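Local coordinates for hypothetical protein PH1313 (Pyrococcus horikoshii, PDB 1VBK), which is of unknown function but, as a THUMP-domain relative of the thiamine-biosynthesis protein ThiI, probably binds RNA and ATP, at residues E295-I298 with K299-K302; D267-S270 with E271-I275; P207-G211 with K212-N216; E23-L26 with M27-R31. One frame throughout, in Å; residues are numbered along the deposited sequence.

Overall arrangement
Each of the four contacts is local, joining neighbours a few residues apart, and along the chain they run in series, neither nesting nor crossing. Nearest the N terminus, interaction 4 lies on successive turns of helix 19-36, in the ferredoxin-like domain. Interaction 3 closes the short loop from strand 204-210 into helix 215-228, its centre about 31 Å from that of interaction 4. Interaction 2 follows the strand 258-260 region, where a turn leads into helix 273-281; its nearest atoms lie about 10 Å from interaction 3. Interaction 1 comes last, on the first two turns of helix 295-305, resting on helix 189-200, its centre about 23 Å from that of interaction 2.

Interaction 1 of 4, residues E295-I298 with K299-K302; sequences EEYI and KSVK
One face of the Tyr297 ring carries the methyl group CG2 of Val301, set 3.7 Å above the ring plane and shifted toward the rim, where CZ is the nearest ring atom. Val301 CG2 stands 4.0 Å from the centroid of the Tyr297 ring, over its face, which makes this a CH-pi contact, while the hydroxyl of Ser300 approaches the ring only obliquely. With CG anti to the backbone N (chi1 167°), the ring is carried beside the carbonyl carbon and forward along the helix, where the valine one turn later can meet it. Tyr297 OH is hydrogen-bonded to NZ of Lys200 on helix 189-200; Leu197 packs against both Tyr297 and Val301, and Phe196 adds to the cover of the valine.

The backbone beneath repeats the same step. Val301 N bonds to Tyr297 O at 3.1 Å, almost in line with the carbonyl, and Lys302 N reaches Ile298 O at 3.0 Å with a nearly straight N-H...O angle of 170°. Ser300 OG also turns back to Tyr297 O, although the modelled separation is too short for its geometry to be trusted. On another side of the helix the aliphatic part of Lys302 crosses Ile298, Lys302 CD lying 3.9 Å from Ile298 CG2. Lys299 folds over the carbonyl of Glu295, its CG 3.0 Å from Glu295 O. The i to i+4 backbone bonds are the signature of an alpha helix, and they bring side chains of the same spacing together, here in helix 295-305 with the side chains of Tyr297 and Val301 resting on helix 189-200.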
loop_
_atom_site.group_PDB
_atom_site.type_symbol
_atom_site.label_atom_id
_atom_site.label_comp_id
_atom_site.label_asym_id
_atom_site.label_seq_id
_atom_site.Cartn_x
_atom_site.Cartn_y
_atom_site.Cartn_z
ATOM N N GLU A 295 23.741 0.591 -15.071
ATOM C CA GLU A 295 24.438 -0.611 -15.511
ATOM C C GLU A 295 25.596 -0.990 -14.584
ATOM O O GLU A 295 25.699 -2.137 -14.153
ATOM C CB GLU A 295 24.972 -0.417 -16.935
ATOM C CG GLU A 295 23.912 -0.061 -17.968
ATOM C CD GLU A 295 23.172 1.225 -17.634
ATOM O OE1 GLU A 295 23.841 2.245 -17.352
ATOM O OE2 GLU A 295 21.922 1.217 -17.658
ATOM N N GLU A 296 26.465 -0.029 -14.285
ATOM C CA GLU A 296 27.612 -0.290 -13.414
ATOM C C GLU A 296 27.183 -0.751 -12.025
ATOM O O GLU A 296 27.846 -1.583 -11.406
ATOM C CB GLU A 296 28.489 0.959 -13.295
ATOM C CG GLU A 296 29.168 1.361 -14.596
ATOM C CD GLU A 296 29.962 0.223 -15.213
ATOM O OE1 GLU A 296 30.805 -0.368 -14.504
ATOM O OE2 GLU A 296 29.742 -0.075 -16.408
ATOM N N TYR A 297 26.074 -0.207 -11.537
ATOM C CA TYR A 297 25.563 -0.585 -10.227
ATOM C C TYR A 297 25.130 -2.044 -10.231
ATOM O O TYR A 297 25.514 -2.823 -9.356
ATOM C CB TYR A 297 24.367 0.289 -9.844
ATOM C CG TYR A 297 23.600 -0.239 -8.652
ATOM C CD1 TYR A 297 24.194 -0.314 -7.389
ATOM C CD2 TYR A 297 22.285 -0.688 -8.790
ATOM C CE1 TYR A 297 23.494 -0.825 -6.292
ATOM C CE2 TYR A 297 21.579 -1.198 -7.703
ATOM C CZ TYR A 297 22.188 -1.264 -6.460
ATOM O OH TYR A 297 21.490 -1.767 -5.389
ATOM N N ILE A 298 24.324 -2.414 -11.219
ATOM C CA ILE A 298 23.841 -3.783 -11.321
ATOM C C ILE A 298 25.004 -4.767 -11.395
ATOM O O ILE A 298 24.957 -5.843 -10.795
ATOM C CB ILE A 298 22.930 -3.962 -12.559
ATOM C CG1 ILE A 298 21.683 -3.079 -12.410
ATOM C CG2 ILE A 298 22.539 -5.428 -12.713
ATOM C CD1 ILE A 298 20.712 -3.167 -13.574
ATOM N N LYS A 299 26.047 -4.396 -12.130
ATOM C CA LYS A 299 27.224 -5.251 -12.265
ATOM C C LYS A 299 27.879 -5.447 -10.898
ATOM O O LYS A 299 28.278 -6.556 -10.544
ATOM C CB LYS A 299 28.238 -4.620 -13.227
ATOM C CG LYS A 299 27.681 -4.279 -14.603
ATOM C CD LYS A 299 27.239 -5.518 -15.367
ATOM C CE LYS A 299 28.419 -6.412 -15.711
ATOM N NZ LYS A 299 27.991 -7.587 -16.520
ATOM N N SER A 300 27.984 -4.367 -10.130
ATOM C CA SER A 300 28.599 -4.439 -8.807
ATOM C C SER A 300 27.830 -5.418 -7.921
ATOM O O SER A 300 28.427 -6.216 -7.200
ATOM C CB SER A 300 28.633 -3.056 -8.152
ATOM O OG SER A 300 27.334 -2.627 -7.772
ATOM N N VAL A 301 26.502 -5.359 -7.978
ATOM C CA VAL A 301 25.680 -6.263 -7.182
ATOM C C VAL A 301 25.931 -7.699 -7.608
ATOM O O VAL A 301 26.175 -8.571 -6.774
ATOM C CB VAL A 301 24.179 -5.953 -7.340
ATOM C CG1 VAL A 301 23.352 -6.993 -6.589
ATOM C CG2 VAL A 301 23.885 -4.558 -6.812
ATOM N N LYS A 302 25.877 -7.943 -8.913
ATOM C CA LYS A 302 26.108 -9.282 -9.442
ATOM C C LYS A 302 27.491 -9.778 -9.014
ATOM O O LYS A 302 27.655 -10.932 -8.617
ATOM C CB LYS A 302 26.005 -9.266 -10.972
ATOM C CG LYS A 302 24.660 -8.768 -11.490
ATOM C CD LYS A 302 24.636 -8.655 -13.009
ATOM C CE LYS A 302 24.731 -10.014 -13.675
ATOM N NZ LYS A 302 24.697 -9.890 -15.160
#

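Interaction 2 of 4, residues D267-S270 with E271-I275; sequences DLNS and EVSEI
Leu268 lies against the start of the helix that follows it. Its CB passes 4.1 Å from Val272 CG1; beyond the fork at CG, the branch CD1 touches Ile275 CD1 at 3.6 Å as well as that same valine methyl, while CD2 lies 3.9 Å from Glu274 CB. The leucine crosses the isoleucine at about a right angle, and Leu263 touches both.

Asn269 supplies the polar half of the contact. Its CG sits between the backbone N and the carbonyl carbon (chi1 49°), which folds the amide over the turn: OD1 accepts the N-H of Ser273 at 3.1 Å, and ND2 donates a hydrogen bond to Ser273 OG at 2.9 Å. One amide therefore holds both the backbone and the side chain of the same serine. With Ser273 replaced by an alanine, ND2 of Asn269 would probably lose this acceptor and the amide be less firmly fixed in rotation. A water bridges Ser270 OG and Glu271 OE2, while Glu274 OE2 forms a salt bridge with Lys261. Val272 N bonds to Asn269 O at 2.9 Å, closing a type I beta turn that ends on Val272, the N-cap of helix 273-281.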
loop_
_atom_site.group_PDB
_atom_site.type_symbol
_atom_site.label_atom_id
_atom_site.label_comp_id
_atom_site.label_asym_id
_atom_site.label_seq_id
_atom_site.Cartn_x
_atom_site.Cartn_y
_atom_site.Cartn_z
ATOM N N ASP A 267 14.539 -7.187 -24.147
ATOM C CA ASP A 267 13.284 -7.907 -24.368
ATOM C C ASP A 267 12.181 -7.025 -24.950
ATOM O O ASP A 267 11.088 -7.505 -25.248
ATOM C CB ASP A 267 12.769 -8.499 -23.051
ATOM C CG ASP A 267 13.861 -9.155 -22.230
ATOM O OD1 ASP A 267 14.590 -10.010 -22.776
ATOM O OD2 ASP A 267 13.980 -8.817 -21.030
ATOM N N LEU A 268 12.465 -5.742 -25.117
ATOM C CA LEU A 268 11.460 -4.815 -25.622
ATOM C C LEU A 268 11.591 -4.446 -27.092
ATOM O O LEU A 268 12.651 -4.612 -27.692
ATOM C CB LEU A 268 11.494 -3.534 -24.784
ATOM C CG LEU A 268 11.171 -3.694 -23.296
ATOM C CD1 LEU A 268 11.596 -2.452 -22.533
ATOM C CD2 LEU A 268 9.681 -3.959 -23.132
ATOM N N ASN A 269 10.491 -3.961 -27.666
ATOM C CA ASN A 269 10.490 -3.495 -29.047
ATOM C C ASN A 269 10.519 -1.971 -28.939
ATOM O O ASN A 269 10.484 -1.432 -27.827
ATOM C CB ASN A 269 9.241 -3.968 -29.817
ATOM C CG ASN A 269 7.942 -3.706 -29.070
ATOM O OD1 ASN A 269 7.787 -2.695 -28.385
ATOM N ND2 ASN A 269 6.987 -4.621 -29.219
ATOM N N SER A 270 10.592 -1.275 -30.068
ATOM C CA SER A 270 10.652 0.185 -30.044
ATOM C C SER A 270 9.429 0.823 -29.385
ATOM O O SER A 270 9.507 1.934 -28.861
ATOM C CB SER A 270 10.832 0.735 -31.467
ATOM O OG SER A 270 9.753 0.372 -32.311
ATOM N N GLU A 271 8.301 0.120 -29.401
ATOM C CA GLU A 271 7.085 0.651 -28.793
ATOM C C GLU A 271 6.912 0.239 -27.335
ATOM O O GLU A 271 5.959 0.661 -26.680
ATOM C CB GLU A 271 5.867 0.266 -29.635
ATOM C CG GLU A 271 5.737 1.097 -30.896
ATOM C CD GLU A 271 5.523 2.564 -30.584
ATOM O OE1 GLU A 271 4.416 2.911 -30.118
ATOM O OE2 GLU A 271 6.461 3.368 -30.789
ATOM N N VAL A 272 7.848 -0.561 -26.832
ATOM C CA VAL A 272 7.797 -1.059 -25.459
ATOM C C VAL A 272 6.363 -1.457 -25.123
ATOM O O VAL A 272 5.825 -1.104 -24.076
ATOM C CB VAL A 272 8.330 -0.046 -24.408
ATOM C CG1 VAL A 272 9.798 0.232 -24.669
ATOM C CG2 VAL A 272 7.534 1.245 -24.447
ATOM N N SER A 273 5.756 -2.205 -26.037
ATOM C CA SER A 273 4.385 -2.662 -25.880
ATOM C C SER A 273 4.188 -3.403 -24.560
ATOM O O SER A 273 3.149 -3.268 -23.916
ATOM C CB SER A 273 4.004 -3.568 -27.052
ATOM O OG SER A 273 4.905 -4.654 -27.150
ATOM N N GLU A 274 5.183 -4.182 -24.149
ATOM C CA GLU A 274 5.055 -4.909 -22.896
ATOM C C GLU A 274 4.919 -3.933 -21.732
ATOM O O GLU A 274 4.215 -4.213 -20.766
ATOM C CB GLU A 274 6.250 -5.843 -22.678
ATOM C CG GLU A 274 6.273 -6.484 -21.296
ATOM C CD GLU A 274 6.984 -7.822 -21.274
ATOM O OE1 GLU A 274 7.894 -8.031 -22.103
ATOM O OE2 GLU A 274 6.638 -8.662 -20.415
ATOM N N ILE A 275 5.580 -2.784 -21.830
ATOM C CA ILE A 275 5.498 -1.780 -20.774
ATOM C C ILE A 275 4.119 -1.115 -20.759
ATOM O O ILE A 275 3.518 -0.934 -19.697
ATOM C CB ILE A 275 6.599 -0.698 -20.941
ATOM C CG1 ILE A 275 7.972 -1.311 -20.648
ATOM C CG2 ILE A 275 6.338 0.473 -20.002
ATOM C CD1 ILE A 275 9.134 -0.373 -20.902
HETATM O O HOH W 1 10.038 -9.899 -23.120
HETATM O O HOH W 2 7.766 -4.668 -25.652
HETATM O O HOH W 3 9.037 3.245 -32.186
HETATM O O HOH W 4 7.689 -1.371 -32.082
#

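Interaction 3 of 4, residues P207-G211 with K212-N216; sequences PVYIG and KDDKN
Asp214 OD2 is approached by two groups: the phenol of Tyr209, whose OH lies 2.8 Å from it in a weak hydrogen bond, with another acceptor also within range of that proton, and the backbone N of Leu217, which gives it a hydrogen bond. The carboxylate plane is turned 49° from the ring. CG of the aspartate lies between its backbone N and carbonyl carbon (chi1 66°), which swings the carboxylate over the incoming turn of helix; Asp214 is thus the N-cap of helix 215-228, where a negative group would probably be favoured by the helix dipole.

The loop belongs to a beta-alpha-beta unit of strand 204-210, helix 215-228 and strand 239-241, in the parallel sheet of the ThiI-like region. Tyr209, near the end of strand 204-210, turns its ring into the bend. Its edge meets two oxygens near the ring plane: Lys212 O, 3.2 Å from CE2, and Asn216 OD1, 3.9 Å from CE1. Leu217 and Val220 of the helix pack on the same tyrosine. Lys212 O also takes a weak bond from Asp214 N at 2.8 Å, round an inverse gamma turn centred on Asp213. The lysine chain bends back along Gly211, Lys212 CD 3.5 Å from Gly211 O, and its NZ is hydrogen-bonded to Glu242 O.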
loop_
_atom_site.group_PDB
_atom_site.type_symbol
_atom_site.label_atom_id
_atom_site.label_comp_id
_atom_site.label_asym_id
_atom_site.label_seq_id
_atom_site.Cartn_x
_atom_site.Cartn_y
_atom_site.Cartn_z
ATOM N N PRO A 207 6.918 -13.017 -3.438
ATOM C CA PRO A 207 7.234 -13.659 -4.715
ATOM C C PRO A 207 6.028 -14.401 -5.273
ATOM O O PRO A 207 5.337 -15.116 -4.545
ATOM C CB PRO A 207 8.383 -14.596 -4.349
ATOM C CG PRO A 207 8.014 -15.018 -2.957
ATOM C CD PRO A 207 7.589 -13.707 -2.320
ATOM N N VAL A 208 5.777 -14.224 -6.566
ATOM C CA VAL A 208 4.645 -14.878 -7.209
ATOM C C VAL A 208 5.071 -15.635 -8.452
ATOM O O VAL A 208 5.783 -15.102 -9.306
ATOM C CB VAL A 208 3.553 -13.857 -7.625
ATOM C CG1 VAL A 208 2.419 -14.572 -8.373
ATOM C CG2 VAL A 208 3.000 -13.152 -6.396
ATOM N N TYR A 209 4.644 -16.887 -8.534
ATOM C CA TYR A 209 4.936 -17.720 -9.687
ATOM C C TYR A 209 3.632 -17.882 -10.457
ATOM O O TYR A 209 2.661 -18.415 -9.929
ATOM C CB TYR A 209 5.432 -19.100 -9.259
ATOM C CG TYR A 209 5.558 -20.067 -10.416
ATOM C CD1 TYR A 209 6.582 -19.936 -11.350
ATOM C CD2 TYR A 209 4.644 -21.108 -10.583
ATOM C CE1 TYR A 209 6.697 -20.819 -12.421
ATOM C CE2 TYR A 209 4.749 -21.996 -11.653
ATOM C CZ TYR A 209 5.779 -21.845 -12.565
ATOM O OH TYR A 209 5.899 -22.727 -13.617
ATOM N N ILE A 210 3.610 -17.408 -11.697
ATOM C CA ILE A 210 2.416 -17.526 -12.523
ATOM C C ILE A 210 2.588 -18.746 -13.420
ATOM O O ILE A 210 3.264 -18.693 -14.443
ATOM C CB ILE A 210 2.204 -16.262 -13.387
ATOM C CG1 ILE A 210 2.085 -15.034 -12.482
ATOM C CG2 ILE A 210 0.928 -16.398 -14.217
ATOM C CD1 ILE A 210 1.983 -13.723 -13.234
ATOM N N GLY A 211 1.986 -19.856 -13.013
ATOM C CA GLY A 211 2.102 -21.071 -13.792
ATOM C C GLY A 211 1.472 -22.256 -13.093
ATOM O O GLY A 211 0.636 -22.093 -12.204
ATOM N N LYS A 212 1.888 -23.455 -13.493
ATOM C CA LYS A 212 1.360 -24.684 -12.921
ATOM C C LYS A 212 2.451 -25.435 -12.166
ATOM O O LYS A 212 3.587 -24.972 -12.083
ATOM C CB LYS A 212 0.808 -25.571 -14.038
ATOM C CG LYS A 212 -0.093 -24.831 -15.014
ATOM C CD LYS A 212 -1.236 -24.135 -14.285
ATOM C CE LYS A 212 -2.108 -23.340 -15.241
ATOM N NZ LYS A 212 -3.218 -22.658 -14.522
ATOM N N ASP A 213 2.095 -26.592 -11.618
ATOM C CA ASP A 213 3.044 -27.428 -10.891
ATOM C C ASP A 213 3.904 -28.190 -11.896
ATOM O O ASP A 213 3.740 -29.397 -12.070
ATOM C CB ASP A 213 2.294 -28.423 -10.000
ATOM C CG ASP A 213 2.430 -28.101 -8.524
ATOM O OD1 ASP A 213 3.540 -28.279 -7.974
ATOM O OD2 ASP A 213 1.426 -27.667 -7.915
ATOM N N ASP A 214 4.812 -27.479 -12.558
ATOM C CA ASP A 214 5.691 -28.090 -13.553
ATOM C C ASP A 214 7.142 -28.137 -13.080
ATOM O O ASP A 214 7.428 -27.942 -11.897
ATOM C CB ASP A 214 5.619 -27.314 -14.873
ATOM C CG ASP A 214 6.173 -25.907 -14.756
ATOM O OD1 ASP A 214 6.262 -25.207 -15.789
ATOM O OD2 ASP A 214 6.521 -25.495 -13.629
ATOM N N LYS A 215 8.053 -28.393 -14.015
ATOM C CA LYS A 215 9.473 -28.463 -13.699
ATOM C C LYS A 215 10.085 -27.084 -13.536
ATOM O O LYS A 215 11.084 -26.926 -12.834
ATOM C CB LYS A 215 10.231 -29.238 -14.784
ATOM C CG LYS A 215 10.527 -30.686 -14.413
ATOM C CD LYS A 215 9.259 -31.428 -14.012
ATOM C CE LYS A 215 9.555 -32.870 -13.628
ATOM N NZ LYS A 215 8.308 -33.618 -13.301
ATOM N N ASN A 216 9.497 -26.084 -14.186
ATOM C CA ASN A 216 10.025 -24.734 -14.057
ATOM C C ASN A 216 9.682 -24.203 -12.673
ATOM O O ASN A 216 10.344 -23.293 -12.170
ATOM C CB ASN A 216 9.455 -23.803 -15.130
ATOM C CG ASN A 216 10.075 -22.414 -15.076
ATOM O OD1 ASN A 216 9.382 -21.406 -15.239
ATOM N ND2 ASN A 216 11.380 -22.353 -14.843
#

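Interaction 4 of 4, residues E23-L26 with M27-R31; sequences EKIL and MNNIR
Successive turns of helix 19-36, in the ferredoxin-like domain, bring Leu26 against Ile30 and Met27 over Glu23, the i to i+4 spacing of an alpha helix. Leu26 and Ile30 cross at a slant, CG of the leucine lying 3.9 Å from CD1 of the isoleucine, and both side chains also rest on Ile51 of strand 50-54. Met27 lies along the carbonyl of Glu23: its CG is 3.3 Å from that oxygen, and the bend at its last torsion (chi3 -83°) returns CE toward the same atom. The methionine further touches Ile44 and Ser46 of strand 43-47, placing this side of the helix on the sheet. Glu23 itself turns its carboxylate to Arg19 and Tyr8.

Beneath the side chains, Met27 N bonds to Glu23 O at 2.9 Å and Asn29 N to Ile25 O at 3.0 Å, the regular ladder of the helix. A different side holds Ile25 and Asn29 alongside one another, pointing the same way, with CG2 of the isoleucine 4.0 Å from ND2. That ND2 donates to the carbonyl of Ile176, so the buried amide is fixed at both its ends, since OD1 accepts from ND2 of Asn28. Replacing Asn29 by a leucine would probably leave Ile176 O without this donor and the Asn28 amide without the acceptor that steadies it. Asn28 also packs on Arg252 of the second subunit. Asn28 OD1 accepts a hydrogen bond from Arg31 NH2 at 3.1 Å, the guanidinium nitrogen standing 46° out of the carbonyl plane of the amide.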
loop_
_atom_site.group_PDB
_atom_site.type_symbol
_atom_site.label_atom_id
_atom_site.label_comp_id
_atom_site.label_asym_id
_atom_site.label_seq_id
_atom_site.Cartn_x
_atom_site.Cartn_y
_atom_site.Cartn_z
ATOM N N GLU A 23 14.532 2.453 12.592
ATOM C CA GLU A 23 15.227 1.626 13.572
ATOM C C GLU A 23 14.390 0.451 14.085
ATOM O O GLU A 23 14.903 -0.656 14.244
ATOM C CB GLU A 23 15.704 2.501 14.741
ATOM C CG GLU A 23 16.679 3.596 14.299
ATOM C CD GLU A 23 17.070 4.551 15.414
ATOM O OE1 GLU A 23 16.182 4.964 16.189
ATOM O OE2 GLU A 23 18.267 4.902 15.507
ATOM N N LYS A 24 13.107 0.682 14.344
ATOM C CA LYS A 24 12.246 -0.396 14.828
ATOM C C LYS A 24 12.094 -1.504 13.796
ATOM O O LYS A 24 12.109 -2.688 14.138
ATOM C CB LYS A 24 10.870 0.151 15.201
ATOM C CG LYS A 24 10.893 0.986 16.467
ATOM C CD LYS A 24 9.524 1.525 16.813
ATOM C CE LYS A 24 9.577 2.285 18.126
ATOM N NZ LYS A 24 8.251 2.849 18.466
ATOM N N ILE A 25 11.950 -1.117 12.535
ATOM C CA ILE A 25 11.794 -2.080 11.449
ATOM C C ILE A 25 13.099 -2.855 11.247
ATOM O O ILE A 25 13.091 -4.070 11.025
ATOM C CB ILE A 25 11.379 -1.354 10.145
ATOM C CG1 ILE A 25 9.986 -0.736 10.319
ATOM C CG2 ILE A 25 11.380 -2.321 8.980
ATOM C CD1 ILE A 25 9.533 0.134 9.144
ATOM N N LEU A 26 14.227 -2.157 11.346
ATOM C CA LEU A 26 15.523 -2.817 11.193
ATOM C C LEU A 26 15.768 -3.809 12.337
ATOM O O LEU A 26 16.264 -4.914 12.108
ATOM C CB LEU A 26 16.650 -1.782 11.137
ATOM C CG LEU A 26 18.092 -2.304 11.046
ATOM C CD1 LEU A 26 18.229 -3.305 9.903
ATOM C CD2 LEU A 26 19.036 -1.122 10.839
ATOM N N MET A 27 15.418 -3.431 13.565
ATOM C CA MET A 27 15.609 -4.346 14.691
ATOM C C MET A 27 14.711 -5.563 14.528
ATOM O O MET A 27 15.078 -6.669 14.921
ATOM C CB MET A 27 15.305 -3.659 16.028
ATOM C CG MET A 27 16.346 -2.635 16.433
ATOM S SD MET A 27 16.155 -2.092 18.130
ATOM C CE MET A 27 14.877 -0.828 17.914
ATOM N N ASN A 28 13.529 -5.348 13.955
ATOM C CA ASN A 28 12.580 -6.436 13.720
ATOM C C ASN A 28 13.201 -7.453 12.767
ATOM O O ASN A 28 13.159 -8.656 13.009
ATOM C CB ASN A 28 11.290 -5.901 13.098
ATOM C CG ASN A 28 10.343 -7.012 12.682
ATOM O OD1 ASN A 28 9.659 -7.602 13.516
ATOM N ND2 ASN A 28 10.317 -7.315 11.391
ATOM N N ASN A 29 13.778 -6.954 11.679
ATOM C CA ASN A 29 14.401 -7.812 10.685
ATOM C C ASN A 29 15.634 -8.525 11.241
ATOM O O ASN A 29 15.912 -9.669 10.884
ATOM C CB ASN A 29 14.758 -6.984 9.447
ATOM C CG ASN A 29 13.536 -6.314 8.828
ATOM O OD1 ASN A 29 12.396 -6.690 9.127
ATOM N ND2 ASN A 29 13.763 -5.329 7.959
ATOM N N ILE A 30 16.361 -7.852 12.128
ATOM C CA ILE A 30 17.547 -8.436 12.746
ATOM C C ILE A 30 17.114 -9.591 13.653
ATOM O O ILE A 30 17.738 -10.653 13.665
ATOM C CB ILE A 30 18.322 -7.362 13.553
ATOM C CG1 ILE A 30 19.029 -6.412 12.571
ATOM C CG2 ILE A 30 19.318 -8.023 14.514
ATOM C CD1 ILE A 30 19.673 -5.203 13.213
ATOM N N ARG A 31 16.040 -9.385 14.411
ATOM C CA ARG A 31 15.532 -10.435 15.292
ATOM C C ARG A 31 15.102 -11.649 14.464
ATOM O O ARG A 31 15.436 -12.788 14.791
ATOM C CB ARG A 31 14.333 -9.932 16.099
ATOM C CG ARG A 31 13.709 -11.001 16.988
ATOM C CD ARG A 31 12.435 -10.499 17.649
ATOM N NE ARG A 31 11.465 -10.038 16.659
ATOM C CZ ARG A 31 10.822 -10.832 15.809
ATOM N NH1 ARG A 31 11.035 -12.143 15.821
ATOM N NH2 ARG A 31 9.972 -10.310 14.934
#